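PDB 6D1P: glycosyl hydrolases family 2, sugar binding domain protein from Bacteroides uniformis str. 3978 T3 ii, which probably hydrolyses O-glycosidic bonds as a beta-glucuronidase of glycosyl hydrolase family 2 in a human gut bacterium. Local coordinates for residues P281-C286 with T300-F305; I207-T212 with H414-S419. All coordinates share one frame; numbering follows the deposited sequence.

Overall arrangement
Interactions 1 and 2 have centres about 9 Å apart, where the beta-sandwich domain meets the TIM barrel. Interaction 1 pairs the two strands of a hairpin within one sheet; interaction 2 fastens a strand of the facing sheet to the barrel. Four direct contacts tie them. Across the sandwich, C286 CB lies 3.5 Å from I209 CD1 and G304 O packs 3.3 Å from A211 CB, while Q301 OE1 and N416 ND2, 3.2 Å apart, probably share a hydrogen bond, and L283 CD2 reaches to 3.6 Å from P418 CG. A glycerol, probably from the crystallisation liquor, bonds to both: G304 N on the hairpin side, and I209 O, A211 N and N416 O on the other.

Interaction 1 (P281-C286 with T300-F305); sequences PALYTC and TQHFGF
Y284 and C286 pair with F303 and Q301 as two antiparallel hydrogen-bonded pairs, all four backbone N-H groups finding carbonyls across the strands. The straightest bond runs from C286 N to Q301 O (2.7 Å, 167° at the hydrogen). Q301 N returns to C286 O at 2.8 Å. In the second pair Y284 N reaches F303 O at 2.9 Å, and F303 N reaches Y284 O from above the carbonyl plane at 3.0 Å. Between them T285 and H302 form a non-hydrogen-bonded pair on the other face, with T285 OG1 over the imidazole, 3.5 Å from H302 CD2. Beyond the ladder F305 N donates to a water at 3.0 Å, and G304 N to glycerol O1.

F303 CG, set between backbone N and carbonyl carbon (chi1 58°), brings the ring back over the neighbouring strand, where Y284 CB meets its face, a CH-pi contact 3.7 Å from the centroid. F305 turns its edge onto the Y284 ring, a T-shaped stack with planes at 78° and centroids 4.8 Å apart. Polar ends are met from outside: Y284 OH by Q274 N, T300 OG1 by D26 OD2, Q301 NE2 by T299 OG1 and Q301 OE1 by N416 ND2.

T285 bonds through its backbone to F246 of strand 240-246, while C286, F303 and F305 pack on I209, I222, I224, A211 and L270 of the facing sheet, closing the core of an immunoglobulin-like sandwich.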
loop_
_atom_site.group_PDB
_atom_site.type_symbol
_atom_site.label_atom_id
_atom_site.label_comp_id
_atom_site.label_asym_id
_atom_site.label_seq_id
_atom_site.Cartn_x
_atom_site.Cartn_y
_atom_site.Cartn_z
ATOM N N PRO A 281 -5.305 46.125 6.392
ATOM C CA PRO A 281 -5.413 45.148 7.494
ATOM C C PRO A 281 -4.674 45.588 8.755
ATOM O O PRO A 281 -3.756 44.919 9.248
ATOM C CB PRO A 281 -4.818 43.877 6.867
ATOM C CG PRO A 281 -3.830 44.377 5.867
ATOM C CD PRO A 281 -4.414 45.664 5.312
ATOM N N ALA A 282 -5.091 46.721 9.306
ATOM C CA ALA A 282 -4.521 47.184 10.563
ATOM C C ALA A 282 -4.828 46.196 11.680
ATOM O O ALA A 282 -5.995 45.897 11.962
ATOM C CB ALA A 282 -5.063 48.572 10.911
ATOM N N LEU A 283 -3.779 45.710 12.331
ATOM C CA LEU A 283 -3.895 44.749 13.411
ATOM C C LEU A 283 -3.375 45.364 14.698
ATOM O O LEU A 283 -2.286 45.946 14.712
ATOM C CB LEU A 283 -3.114 43.475 13.098
ATOM C CG LEU A 283 -3.659 42.540 12.026
ATOM C CD1 LEU A 283 -2.629 41.441 11.689
ATOM C CD2 LEU A 283 -4.949 41.934 12.519
ATOM N N TYR A 284 -4.164 45.245 15.763
ATOM C CA TYR A 284 -3.730 45.559 17.110
ATOM C C TYR A 284 -3.118 44.324 17.746
ATOM O O TYR A 284 -3.290 43.198 17.270
ATOM C CB TYR A 284 -4.900 46.053 17.962
ATOM C CG TYR A 284 -5.351 47.469 17.682
ATOM C CD1 TYR A 284 -5.977 47.794 16.488
ATOM C CD2 TYR A 284 -5.164 48.478 18.624
ATOM C CE1 TYR A 284 -6.399 49.071 16.229
ATOM C CE2 TYR A 284 -5.587 49.779 18.376
ATOM C CZ TYR A 284 -6.202 50.068 17.174
ATOM O OH TYR A 284 -6.629 51.353 16.896
ATOM N N THR A 285 -2.413 44.539 18.854
ATOM C CA THR A 285 -1.766 43.458 19.577
ATOM C C THR A 285 -2.144 43.522 21.046
ATOM O O THR A 285 -2.271 44.606 21.614
ATOM C CB THR A 285 -0.241 43.511 19.417
ATOM O OG1 THR A 285 0.121 42.874 18.186
ATOM C CG2 THR A 285 0.462 42.789 20.561
ATOM N N CYS A 286 -2.356 42.353 21.642
ATOM C CA CYS A 286 -2.561 42.219 23.073
ATOM C C CYS A 286 -1.504 41.276 23.624
ATOM O O CYS A 286 -1.348 40.155 23.127
ATOM C CB CYS A 286 -3.966 41.698 23.372
ATOM S SG CYS A 286 -4.250 41.263 25.095
ATOM N N THR A 300 1.369 36.681 22.959
ATOM C CA THR A 300 1.024 37.825 22.134
ATOM C C THR A 300 -0.113 37.438 21.201
ATOM O O THR A 300 -0.071 36.374 20.572
ATOM C CB THR A 300 2.239 38.284 21.337
ATOM O OG1 THR A 300 3.322 38.530 22.240
ATOM C CG2 THR A 300 1.923 39.527 20.555
ATOM N N GLN A 301 -1.119 38.299 21.110
ATOM C CA GLN A 301 -2.312 38.030 20.320
ATOM C C GLN A 301 -2.615 39.222 19.428
ATOM O O GLN A 301 -2.604 40.365 19.898
ATOM C CB GLN A 301 -3.508 37.757 21.230
ATOM C CG GLN A 301 -3.295 36.637 22.200
ATOM C CD GLN A 301 -3.562 35.304 21.563
ATOM O OE1 GLN A 301 -4.477 35.175 20.739
ATOM N NE2 GLN A 301 -2.760 34.301 21.924
ATOM N N HIS A 302 -2.907 38.963 18.158
ATOM C CA HIS A 302 -3.412 40.012 17.291
ATOM C C HIS A 302 -4.935 40.014 17.281
ATOM O O HIS A 302 -5.589 39.017 17.591
ATOM C CB HIS A 302 -2.892 39.850 15.868
ATOM C CG HIS A 302 -1.402 39.888 15.769
ATOM N ND1 HIS A 302 -0.603 38.827 16.145
ATOM C CD2 HIS A 302 -0.564 40.864 15.345
ATOM C CE1 HIS A 302 0.665 39.147 15.950
ATOM N NE2 HIS A 302 0.716 40.376 15.465
ATOM N N PHE A 303 -5.495 41.166 16.929
ATOM C CA PHE A 303 -6.930 41.299 16.722
ATOM C C PHE A 303 -7.162 42.550 15.883
ATOM O O PHE A 303 -6.216 43.233 15.482
ATOM C CB PHE A 303 -7.683 41.347 18.054
ATOM C CG PHE A 303 -7.251 42.466 18.953
ATOM C CD1 PHE A 303 -6.172 42.304 19.806
ATOM C CD2 PHE A 303 -7.925 43.677 18.942
ATOM C CE1 PHE A 303 -5.769 43.323 20.639
ATOM C CE2 PHE A 303 -7.537 44.709 19.779
ATOM C CZ PHE A 303 -6.454 44.534 20.629
ATOM N N GLY A 304 -8.426 42.845 15.620
ATOM C CA GLY A 304 -8.770 43.915 14.701
ATOM C C GLY A 304 -10.122 44.517 15.008
ATOM O O GLY A 304 -11.040 43.839 15.486
ATOM N N PHE A 305 -10.244 45.809 14.730
ATOM C CA PHE A 305 -11.503 46.527 14.842
ATOM C C PHE A 305 -12.158 46.552 13.469
ATOM O O PHE A 305 -11.603 47.106 12.520
ATOM C CB PHE A 305 -11.278 47.948 15.384
ATOM C CG PHE A 305 -10.842 47.983 16.837
ATOM C CD1 PHE A 305 -9.498 48.003 17.174
ATOM C CD2 PHE A 305 -11.777 47.977 17.858
ATOM C CE1 PHE A 305 -9.102 48.019 18.497
ATOM C CE2 PHE A 305 -11.384 48.002 19.185
ATOM C CZ PHE A 305 -10.044 48.024 19.500
HETATM O O HOH W 1 -7.553 46.704 13.634
#

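Interaction 2 (I207-T212 with H414-S419). With GOL (glycerol), chain E.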
loop_
_atom_site.group_PDB
_atom_site.type_symbol
_atom_site.label_atom_id
_atom_site.label_comp_id
_atom_site.label_asym_id
_atom_site.label_seq_id
_atom_site.Cartn_x
_atom_site.Cartn_y
_atom_site.Cartn_z
ATOM N N ILE A 207 -7.457 32.889 25.977
ATOM C CA ILE A 207 -7.456 34.352 25.928
ATOM C C ILE A 207 -8.354 34.816 24.793
ATOM O O ILE A 207 -7.959 34.808 23.620
ATOM C CB ILE A 207 -6.029 34.920 25.764
ATOM C CG1 ILE A 207 -5.204 34.641 27.021
ATOM C CG2 ILE A 207 -6.052 36.428 25.425
ATOM C CD1 ILE A 207 -3.947 35.451 27.119
ATOM N N ARG A 208 -9.564 35.232 25.133
ATOM C CA ARG A 208 -10.564 35.619 24.150
ATOM C C ARG A 208 -10.614 37.142 24.061
ATOM O O ARG A 208 -10.670 37.830 25.088
ATOM C CB ARG A 208 -11.925 35.031 24.538
ATOM C CG ARG A 208 -13.135 35.582 23.808
ATOM C CD ARG A 208 -14.377 35.390 24.684
ATOM N NE ARG A 208 -15.625 35.475 23.936
ATOM C CZ ARG A 208 -16.672 34.689 24.169
ATOM N NH1 ARG A 208 -16.595 33.765 25.121
ATOM N NH2 ARG A 208 -17.785 34.810 23.447
ATOM N N ILE A 209 -10.576 37.667 22.840
ATOM C CA ILE A 209 -10.464 39.097 22.602
ATOM C C ILE A 209 -11.556 39.492 21.622
ATOM O O ILE A 209 -11.520 39.087 20.451
ATOM C CB ILE A 209 -9.084 39.487 22.063
ATOM C CG1 ILE A 209 -7.991 39.036 23.028
ATOM C CG2 ILE A 209 -9.000 40.989 21.864
ATOM C CD1 ILE A 209 -6.611 39.466 22.614
ATOM N N GLU A 210 -12.525 40.281 22.089
ATOM C CA GLU A 210 -13.625 40.752 21.257
ATOM C C GLU A 210 -13.501 42.265 21.099
ATOM O O GLU A 210 -13.859 43.034 21.996
ATOM C CB GLU A 210 -14.964 40.367 21.856
ATOM C CG GLU A 210 -15.145 38.873 22.078
ATOM C CD GLU A 210 -16.597 38.524 22.368
ATOM O OE1 GLU A 210 -17.481 39.357 22.064
ATOM O OE2 GLU A 210 -16.855 37.430 22.898
ATOM N N ALA A 211 -12.972 42.684 19.962
ATOM C CA ALA A 211 -12.946 44.082 19.594
ATOM C C ALA A 211 -14.239 44.404 18.861
ATOM O O ALA A 211 -14.613 43.701 17.917
ATOM C CB ALA A 211 -11.734 44.392 18.714
ATOM N N THR A 212 -14.916 45.463 19.302
ATOM C CA THR A 212 -16.187 45.894 18.741
ATOM C C THR A 212 -16.088 47.365 18.351
ATOM O O THR A 212 -15.463 48.167 19.056
ATOM C CB THR A 212 -17.330 45.662 19.752
ATOM O OG1 THR A 212 -17.060 46.397 20.949
ATOM C CG2 THR A 212 -17.402 44.199 20.135
ATOM N N HIS A 414 -10.102 30.052 16.591
ATOM C CA HIS A 414 -9.912 31.095 15.587
ATOM C C HIS A 414 -10.704 32.374 15.841
ATOM O O HIS A 414 -10.641 33.293 15.016
ATOM C CB HIS A 414 -10.275 30.558 14.196
ATOM C CG HIS A 414 -9.283 29.590 13.655
ATOM N ND1 HIS A 414 -9.449 28.949 12.446
ATOM C CD2 HIS A 414 -8.101 29.155 14.154
ATOM C CE1 HIS A 414 -8.412 28.158 12.227
ATOM N NE2 HIS A 414 -7.578 28.272 13.245
ATOM N N ARG A 415 -11.439 32.476 16.949
ATOM C CA ARG A 415 -12.324 33.627 17.113
ATOM C C ARG A 415 -11.587 34.955 17.236
ATOM O O ARG A 415 -12.193 35.998 16.986
ATOM C CB ARG A 415 -13.201 33.447 18.329
ATOM C CG ARG A 415 -12.441 33.318 19.607
ATOM C CD ARG A 415 -13.446 33.093 20.693
ATOM N NE ARG A 415 -12.919 32.430 21.870
ATOM C CZ ARG A 415 -13.700 31.787 22.729
ATOM N NH1 ARG A 415 -15.005 31.738 22.499
ATOM N NH2 ARG A 415 -13.193 31.185 23.796
ATOM N N ASN A 416 -10.312 34.959 17.617
ATOM C CA ASN A 416 -9.593 36.218 17.723
ATOM C C ASN A 416 -9.174 36.775 16.370
ATOM O O ASN A 416 -8.693 37.912 16.311
ATOM C CB ASN A 416 -8.348 36.058 18.607
ATOM C CG ASN A 416 -8.685 35.747 20.058
ATOM O OD1 ASN A 416 -9.846 35.778 20.466
ATOM N ND2 ASN A 416 -7.660 35.463 20.851
ATOM N N HIS A 417 -9.335 36.021 15.288
ATOM C CA HIS A 417 -8.900 36.506 13.987
ATOM C C HIS A 417 -9.928 37.474 13.423
ATOM O O HIS A 417 -11.079 37.079 13.198
ATOM C CB HIS A 417 -8.683 35.358 13.019
ATOM C CG HIS A 417 -7.546 34.471 13.399
ATOM N ND1 HIS A 417 -6.231 34.812 13.172
ATOM C CD2 HIS A 417 -7.523 33.269 14.018
ATOM C CE1 HIS A 417 -5.444 33.855 13.624
ATOM N NE2 HIS A 417 -6.203 32.905 14.140
ATOM N N PRO A 418 -9.564 38.730 13.174
ATOM C CA PRO A 418 -10.530 39.648 12.559
ATOM C C PRO A 418 -10.912 39.244 11.152
ATOM O O PRO A 418 -12.000 39.617 10.700
ATOM C CB PRO A 418 -9.801 40.998 12.583
ATOM C CG PRO A 418 -8.356 40.631 12.586
ATOM C CD PRO A 418 -8.259 39.368 13.398
ATOM N N SER A 419 -10.070 38.473 10.448
ATOM C CA SER A 419 -10.399 38.102 9.075
ATOM C C SER A 419 -11.671 37.266 8.987
ATOM O O SER A 419 -12.311 37.243 7.929
ATOM C CB SER A 419 -9.230 37.351 8.423
ATOM O OG SER A 419 -8.976 36.118 9.076
HETATM C C1 GOL E . -11.529 40.588 15.831
HETATM O O1 GOL E . -10.156 40.601 16.009
HETATM C C2 GOL E . -12.142 40.007 17.131
HETATM O O2 GOL E . -11.616 40.616 18.274
HETATM C C3 GOL E . -13.649 40.275 16.985
HETATM O O3 GOL E . -14.300 39.340 17.802
#
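N416 lies beside I209, their CA atoms 5.7 Å apart, where the type I turn H414-H417, closed by H417 N to H414 O, presents R415 and N416 to strand 207-212. The N416 amide grips the strand's backbone twice. ND2 donates to I207 O at 2.9 Å, almost straight (175°) and in the amide plane; OD1 accepts from I209 N at 3.1 Å, that donor standing above its carbonyl plane. With an alanine in place of N416, I207 O and I209 N would probably lose these side-chain partners and Q301 OE1 its donor. R415 lays its guanidinium against R208, planes 19° and centres 4.4 Å apart, with R208 CG over one R415 face, 3.7 Å from NE. The like charges are probably eased by E210, whose OE2 takes R208 NE in a salt bridge through its anti lone pair. Glycerol O2 bonds I209 O (2.7 Å) and A211 N on the strand while its O1 bonds N416 O, spanning both segments.

Strand 203-213, outermost in its sheet, bonds to strand 219-229; the turn joins helix 397-414 to barrel strand 420-432, so the sandwich meets the barrel at its strands' N-terminal ends, whereas TIM barrel active sites lie at the C-terminal ends.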